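Local coordinates for protein glycerate dehydrogenase (Bacillus sp. 5mfcol3.1, PDB 6P2I) that probably reduces acyclic imino acids asymmetrically to amino acids, using NADPH, at residues Thr10-Trp15 with Gly24-Phe29; Ile47-Trp52 with Glu292-Tyr297. One frame throughout, in Å; residues are numbered along the deposited sequence.

Interaction 1: residues Thr10-Trp15 with Gly24-Phe29; sequences TYLPSW and GDFEVF
With CG set anti to the backbone N (chi1 -165°) and chi2 turned to 73°, L12 sends its CD2 methyl toward V28, whose own first torsion places CG1 anti to N and CG2 beside it. The two side chains therefore meet tip to tip. L12 CD2 lies 3.6 Å from V28 CG2 and 3.8 Å from V28 CG1, so one leucine methyl touches both branches of the valine. The same methyl also reaches the distal end of the F26 ring, 4.0 Å from F26 CZ and equally far from F26 CE2, approaching obliquely. V28 CG2 covers part of one face of that ring, 3.4 Å above its plane and displaced toward the rim; L12, V28 and F26 thus form a small apolar cluster around a single CD2. The contact is purely of van der Waals type and small, burying 101 Å² in all, and the nearest CA atoms, those of L12 and V28, remain 9.3 Å apart. P13 is the N-cap residue of helix 14-23. F26 and V28 face the loop from the same side of their strand. This is packing within a right-handed beta-alpha-beta crossover: strand 2-5 leads through the loop into helix 14-23 and then to strand 25-28, which pairs in parallel with strand 2-5 at the margin of the five-stranded sheet. I17 and I20 of the helix extend the cluster through L12 and F26, while Y11 and W15 turn to helix 280-298.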
loop_
_atom_site.group_PDB
_atom_site.type_symbol
_atom_site.label_atom_id
_atom_site.label_comp_id
_atom_site.label_asym_id
_atom_site.label_seq_id
_atom_site.Cartn_x
_atom_site.Cartn_y
_atom_site.Cartn_z
ATOM N N THR A 10 19.917 8.386 15.112
ATOM C CA THR A 10 19.526 8.286 13.712
ATOM C C THR A 10 19.437 9.667 13.090
ATOM O O THR A 10 19.913 9.890 11.966
ATOM C CB THR A 10 18.191 7.574 13.589
ATOM O OG1 THR A 10 18.367 6.194 13.917
ATOM C CG2 THR A 10 17.661 7.716 12.150
ATOM N N TYR A 11 18.871 10.617 13.830
ATOM C CA TYR A 11 18.597 11.953 13.314
ATOM C C TYR A 11 18.802 12.953 14.440
ATOM O O TYR A 11 18.195 12.822 15.506
ATOM C CB TYR A 11 17.167 12.020 12.757
ATOM C CG TYR A 11 16.804 13.333 12.107
ATOM C CD1 TYR A 11 17.505 13.801 11.002
ATOM C CD2 TYR A 11 15.750 14.100 12.593
ATOM C CE1 TYR A 11 17.176 15.008 10.400
ATOM C CE2 TYR A 11 15.408 15.304 11.997
ATOM C CZ TYR A 11 16.120 15.751 10.905
ATOM O OH TYR A 11 15.784 16.941 10.304
ATOM N N LEU A 12 19.681 13.927 14.214
ATOM C CA LEU A 12 19.967 14.967 15.198
ATOM C C LEU A 12 20.587 16.133 14.446
ATOM O O LEU A 12 21.808 16.336 14.465
ATOM C CB LEU A 12 20.881 14.462 16.319
ATOM C CG LEU A 12 20.923 15.391 17.548
ATOM C CD1 LEU A 12 19.619 15.309 18.365
ATOM C CD2 LEU A 12 22.138 15.085 18.432
ATOM N N PRO A 13 19.760 16.922 13.772
ATOM C CA PRO A 13 20.280 17.981 12.907
ATOM C C PRO A 13 20.858 19.119 13.726
ATOM O O PRO A 13 20.648 19.222 14.937
ATOM C CB PRO A 13 19.043 18.424 12.119
ATOM C CG PRO A 13 17.894 18.091 13.021
ATOM C CD PRO A 13 18.288 16.845 13.768
ATOM N N SER A 14 21.598 19.987 13.025
ATOM C CA SER A 14 22.308 21.079 13.680
ATOM C C SER A 14 21.371 21.959 14.493
ATOM O O SER A 14 21.738 22.421 15.582
ATOM C CB SER A 14 23.046 21.925 12.643
ATOM O OG SER A 14 24.083 21.185 12.025
ATOM N N TRP A 15 20.167 22.231 13.975
ATOM C CA TRP A 15 19.285 23.141 14.697
ATOM C C TRP A 15 18.894 22.573 16.055
ATOM O O TRP A 15 18.753 23.330 17.024
ATOM C CB TRP A 15 18.053 23.490 13.856
ATOM C CG TRP A 15 16.948 22.477 13.779
ATOM C CD1 TRP A 15 16.712 21.600 12.752
ATOM C CD2 TRP A 15 15.885 22.281 14.722
ATOM N NE1 TRP A 15 15.580 20.855 13.009
ATOM C CE2 TRP A 15 15.050 21.257 14.208
ATOM C CE3 TRP A 15 15.558 22.862 15.952
ATOM C CZ2 TRP A 15 13.924 20.796 14.887
ATOM C CZ3 TRP A 15 14.432 22.405 16.624
ATOM C CH2 TRP A 15 13.629 21.384 16.091
ATOM N N GLY A 24 21.617 23.580 28.350
ATOM C CA GLY A 24 22.692 23.099 29.191
ATOM C C GLY A 24 23.813 22.561 28.328
ATOM O O GLY A 24 23.809 22.726 27.108
ATOM N N ASP A 25 24.780 21.927 28.986
ATOM C CA ASP A 25 25.904 21.313 28.284
ATOM C C ASP A 25 25.448 20.029 27.603
ATOM O O ASP A 25 25.216 19.013 28.265
ATOM C CB ASP A 25 27.040 21.044 29.267
ATOM C CG ASP A 25 28.266 20.426 28.609
ATOM O OD1 ASP A 25 28.400 20.477 27.376
ATOM O OD2 ASP A 25 29.120 19.901 29.349
ATOM N N PHE A 26 25.358 20.061 26.279
ATOM C CA PHE A 26 24.866 18.943 25.488
ATOM C C PHE A 26 26.043 18.181 24.895
ATOM O O PHE A 26 26.931 18.781 24.276
ATOM C CB PHE A 26 23.939 19.459 24.382
ATOM C CG PHE A 26 23.216 18.379 23.615
ATOM C CD1 PHE A 26 22.788 17.217 24.238
ATOM C CD2 PHE A 26 22.941 18.549 22.263
ATOM C CE1 PHE A 26 22.118 16.230 23.523
ATOM C CE2 PHE A 26 22.262 17.580 21.539
ATOM C CZ PHE A 26 21.843 16.418 22.164
ATOM N N GLU A 27 26.067 16.867 25.110
ATOM C CA GLU A 27 27.097 16.005 24.541
ATOM C C GLU A 27 26.415 14.859 23.818
ATOM O O GLU A 27 25.454 14.287 24.330
ATOM C CB GLU A 27 28.043 15.448 25.607
ATOM C CG GLU A 27 29.153 14.558 25.034
ATOM C CD GLU A 27 30.210 14.191 26.068
ATOM O OE1 GLU A 27 29.902 14.178 27.283
ATOM O OE2 GLU A 27 31.360 13.926 25.659
ATOM N N VAL A 28 26.912 14.529 22.630
ATOM C CA VAL A 28 26.336 13.481 21.798
ATOM C C VAL A 28 27.430 12.483 21.467
ATOM O O VAL A 28 28.530 12.877 21.070
ATOM C CB VAL A 28 25.740 14.058 20.506
ATOM C CG1 VAL A 28 25.061 12.955 19.699
ATOM C CG2 VAL A 28 24.771 15.169 20.828
ATOM N N PHE A 29 27.121 11.196 21.608
ATOM C CA PHE A 29 28.039 10.117 21.266
ATOM C C PHE A 29 27.549 9.421 20.010
ATOM O O PHE A 29 26.411 8.943 19.965
ATOM C CB PHE A 29 28.153 9.103 22.401
ATOM C CG PHE A 29 28.883 9.633 23.599
ATOM C CD1 PHE A 29 30.257 9.487 23.707
ATOM C CD2 PHE A 29 28.197 10.278 24.613
ATOM C CE1 PHE A 29 30.943 9.974 24.813
ATOM C CE2 PHE A 29 28.872 10.766 25.721
ATOM C CZ PHE A 29 30.251 10.612 25.821
#

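Interaction 2: residues Ile47-Trp52 with Glu292-Tyr297; sequences IAIVEW and ENIESY. With DAR (D-arginine), chain D.
Residues 47-50 of the segment 47-52 form a strand, with 51-52 in the loop after it, and 292-297 is a turn and a half of helix; the backbones are nearest at I47 and I294, whose CA atoms are 8.2 Å apart. Side chains alone bridge that separation, with 164 Å² buried between the segments. The CD1 methyl of I47 comes obliquely to the CD2/CE2 side of the Y297 ring, 3.9 Å from Y297 CD2; the two side chains run alongside each other, pointing opposite ways. Y297 has CG anti to its own N (chi1 177°), a setting that carries the ring out beside the strand, where it also stacks with Y68. Two residues on, on the same side of the strand, I49 CD1 comes to 4.4 Å from I294 CD1, a looser contact. Within the helix, S296 OG donates to E292 O at 2.9 Å, and S296 N makes the regular backbone bond to the same oxygen from the opposite face of the carbonyl plane. The five-stranded parallel sheet, order 2-1-3-4-5, is that of a flavodoxin-like domain, consistent with the substrate-binding domain of D-2-hydroxyacid dehydrogenases and separate from the seven-stranded Rossmann sheet; the C-terminal helix 280-298 packs on strand 47-50 at its middle, and I20 and Y23 of helix 14-23 also touch I294. Where the strand ends, the chain passes into the D-arginine pocket. E51, its side chain extended throughout, accepts a hydrogen bond at OE1 from the ligand NH2 (2.9 Å, N-H...acceptor angle 169°, nearly straight). Y5 OH bonds to OE2, so both carboxylate oxygens are held in position. E51 CG lies over one face of the W52 ring, 3.4 Å above its plane and offset toward the rim.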
loop_
_atom_site.group_PDB
_atom_site.type_symbol
_atom_site.label_atom_id
_atom_site.label_comp_id
_atom_site.label_asym_id
_atom_site.label_seq_id
_atom_site.Cartn_x
_atom_site.Cartn_y
_atom_site.Cartn_z
ATOM N N ILE A 47 20.474 14.876 32.576
ATOM C CA ILE A 47 19.473 14.338 31.663
ATOM C C ILE A 47 20.194 13.456 30.658
ATOM O O ILE A 47 21.261 13.827 30.156
ATOM C CB ILE A 47 18.703 15.460 30.937
ATOM C CG1 ILE A 47 18.010 16.378 31.948
ATOM C CG2 ILE A 47 17.720 14.870 29.925
ATOM C CD1 ILE A 47 17.363 17.600 31.303
ATOM N N ALA A 48 19.636 12.276 30.390
ATOM C CA ALA A 48 20.175 11.386 29.371
ATOM C C ALA A 48 19.115 11.134 28.312
ATOM O O ALA A 48 17.923 11.110 28.615
ATOM C CB ALA A 48 20.630 10.048 29.955
ATOM N N ILE A 49 19.574 10.940 27.075
ATOM C CA ILE A 49 18.729 10.560 25.940
ATOM C C ILE A 49 19.285 9.258 25.382
ATOM O O ILE A 49 20.500 9.122 25.212
ATOM C CB ILE A 49 18.712 11.638 24.847
ATOM C CG1 ILE A 49 18.342 13.003 25.432
ATOM C CG2 ILE A 49 17.729 11.226 23.711
ATOM C CD1 ILE A 49 18.851 14.168 24.613
ATOM N N VAL A 50 18.408 8.303 25.089
ATOM C CA VAL A 50 18.858 6.987 24.661
ATOM C C VAL A 50 18.037 6.539 23.457
ATOM O O VAL A 50 16.836 6.824 23.368
ATOM C CB VAL A 50 18.772 5.967 25.818
ATOM C CG1 VAL A 50 17.321 5.789 26.283
ATOM C CG2 VAL A 50 19.390 4.640 25.415
ATOM N N GLU A 51 18.697 5.861 22.517
ATOM C CA GLU A 51 18.025 5.334 21.325
ATOM C C GLU A 51 18.163 3.830 21.161
ATOM O O GLU A 51 17.225 3.171 20.684
ATOM C CB GLU A 51 18.557 6.021 20.059
ATOM C CG GLU A 51 17.922 5.451 18.778
ATOM C CD GLU A 51 18.128 6.295 17.542
ATOM O OE1 GLU A 51 17.777 5.807 16.443
ATOM O OE2 GLU A 51 18.622 7.431 17.650
ATOM N N TRP A 52 19.308 3.259 21.550
ATOM C CA TRP A 52 19.640 1.878 21.222
ATOM C C TRP A 52 19.994 1.018 22.417
ATOM O O TRP A 52 19.915 -0.210 22.315
ATOM C CB TRP A 52 20.846 1.822 20.270
ATOM C CG TRP A 52 20.697 2.619 19.022
ATOM C CD1 TRP A 52 21.148 3.893 18.791
ATOM C CD2 TRP A 52 20.051 2.195 17.821
ATOM N NE1 TRP A 52 20.826 4.275 17.507
ATOM C CE2 TRP A 52 20.147 3.251 16.897
ATOM C CE3 TRP A 52 19.394 1.016 17.441
ATOM C CZ2 TRP A 52 19.607 3.170 15.607
ATOM C CZ3 TRP A 52 18.864 0.931 16.161
ATOM C CH2 TRP A 52 18.979 2.001 15.258
ATOM N N GLU A 292 10.540 19.199 23.641
ATOM C CA GLU A 292 9.451 19.461 24.572
ATOM C C GLU A 292 9.672 18.734 25.889
ATOM O O GLU A 292 9.384 19.279 26.960
ATOM C CB GLU A 292 8.115 19.048 23.966
ATOM C CG GLU A 292 6.970 19.235 24.930
ATOM C CD GLU A 292 5.628 18.962 24.287
ATOM O OE1 GLU A 292 5.615 18.405 23.166
ATOM O OE2 GLU A 292 4.595 19.306 24.902
ATOM N N ASN A 293 10.196 17.512 25.830
ATOM C CA ASN A 293 10.528 16.797 27.059
ATOM C C ASN A 293 11.533 17.576 27.895
ATOM O O ASN A 293 11.373 17.712 29.118
ATOM C CB ASN A 293 11.071 15.409 26.728
ATOM C CG ASN A 293 9.967 14.431 26.383
ATOM O OD1 ASN A 293 8.828 14.596 26.823
ATOM N ND2 ASN A 293 10.296 13.407 25.598
ATOM N N ILE A 294 12.594 18.078 27.257
ATOM C CA ILE A 294 13.641 18.790 27.993
ATOM C C ILE A 294 13.092 20.080 28.585
ATOM O O ILE A 294 13.265 20.363 29.778
ATOM C CB ILE A 294 14.846 19.063 27.074
ATOM C CG1 ILE A 294 15.495 17.730 26.669
ATOM C CG2 ILE A 294 15.828 20.002 27.755
ATOM C CD1 ILE A 294 16.515 17.838 25.538
ATOM N N GLU A 295 12.429 20.890 27.755
ATOM C CA GLU A 295 11.899 22.164 28.229
ATOM C C GLU A 295 10.926 21.958 29.383
ATOM O O GLU A 295 11.003 22.647 30.408
ATOM C CB GLU A 295 11.213 22.906 27.076
ATOM N N SER A 296 10.004 21.000 29.235
ATOM C CA SER A 296 8.972 20.801 30.248
ATOM C C SER A 296 9.574 20.304 31.553
ATOM O O SER A 296 9.109 20.668 32.639
ATOM C CB SER A 296 7.920 19.814 29.740
ATOM O OG SER A 296 7.248 20.331 28.601
ATOM N N TYR A 297 10.610 19.471 31.465
ATOM C CA TYR A 297 11.278 19.009 32.675
ATOM C C TYR A 297 11.964 20.164 33.385
ATOM O O TYR A 297 11.864 20.303 34.611
ATOM C CB TYR A 297 12.287 17.921 32.321
ATOM C CG TYR A 297 13.089 17.417 33.484
ATOM C CD1 TYR A 297 12.603 16.412 34.309
ATOM C CD2 TYR A 297 14.351 17.940 33.759
ATOM C CE1 TYR A 297 13.357 15.944 35.385
ATOM C CE2 TYR A 297 15.092 17.484 34.826
ATOM C CZ TYR A 297 14.594 16.485 35.635
ATOM O OH TYR A 297 15.351 16.027 36.701
HETATM N N DAR D . 10.904 1.170 17.929
HETATM C CA DAR D . 10.199 2.325 17.374
HETATM C CB DAR D . 11.033 3.033 16.296
HETATM C CG DAR D . 12.348 3.616 16.823
HETATM C CD DAR D . 12.935 4.647 15.863
HETATM N NE DAR D . 14.128 5.349 16.336
HETATM C CZ DAR D . 14.131 6.678 16.478
HETATM N NH1 DAR D . 12.982 7.341 16.648
HETATM N NH2 DAR D . 15.274 7.365 16.456
HETATM C C DAR D . 9.756 3.263 18.483
HETATM O O DAR D . 9.646 4.494 18.313
HETATM O OXT DAR D . 9.489 2.760 19.573
#

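How the interactions relate
Both contacts belong to the five-stranded parallel sheet, their centres 11 Å apart, but they differ in depth. Interaction 1 lies at the sheet's margin and is partly buried; interaction 2 is buried, joining a central strand to a helix 240 residues later in sequence. Each is apolar across its segments, methyl on methyl or methyl on ring. Polar chemistry appears where the loops meet: T10 OG1 is 2.6 Å from E51 OE1, a probable hydrogen bond, so the loop at 10-15 probably steadies the carboxylate that binds D-arginine. F26 and I49 pack together at 4.0 Å between F26 CE1 and I49 CD1, making the two apolar clusters continuous.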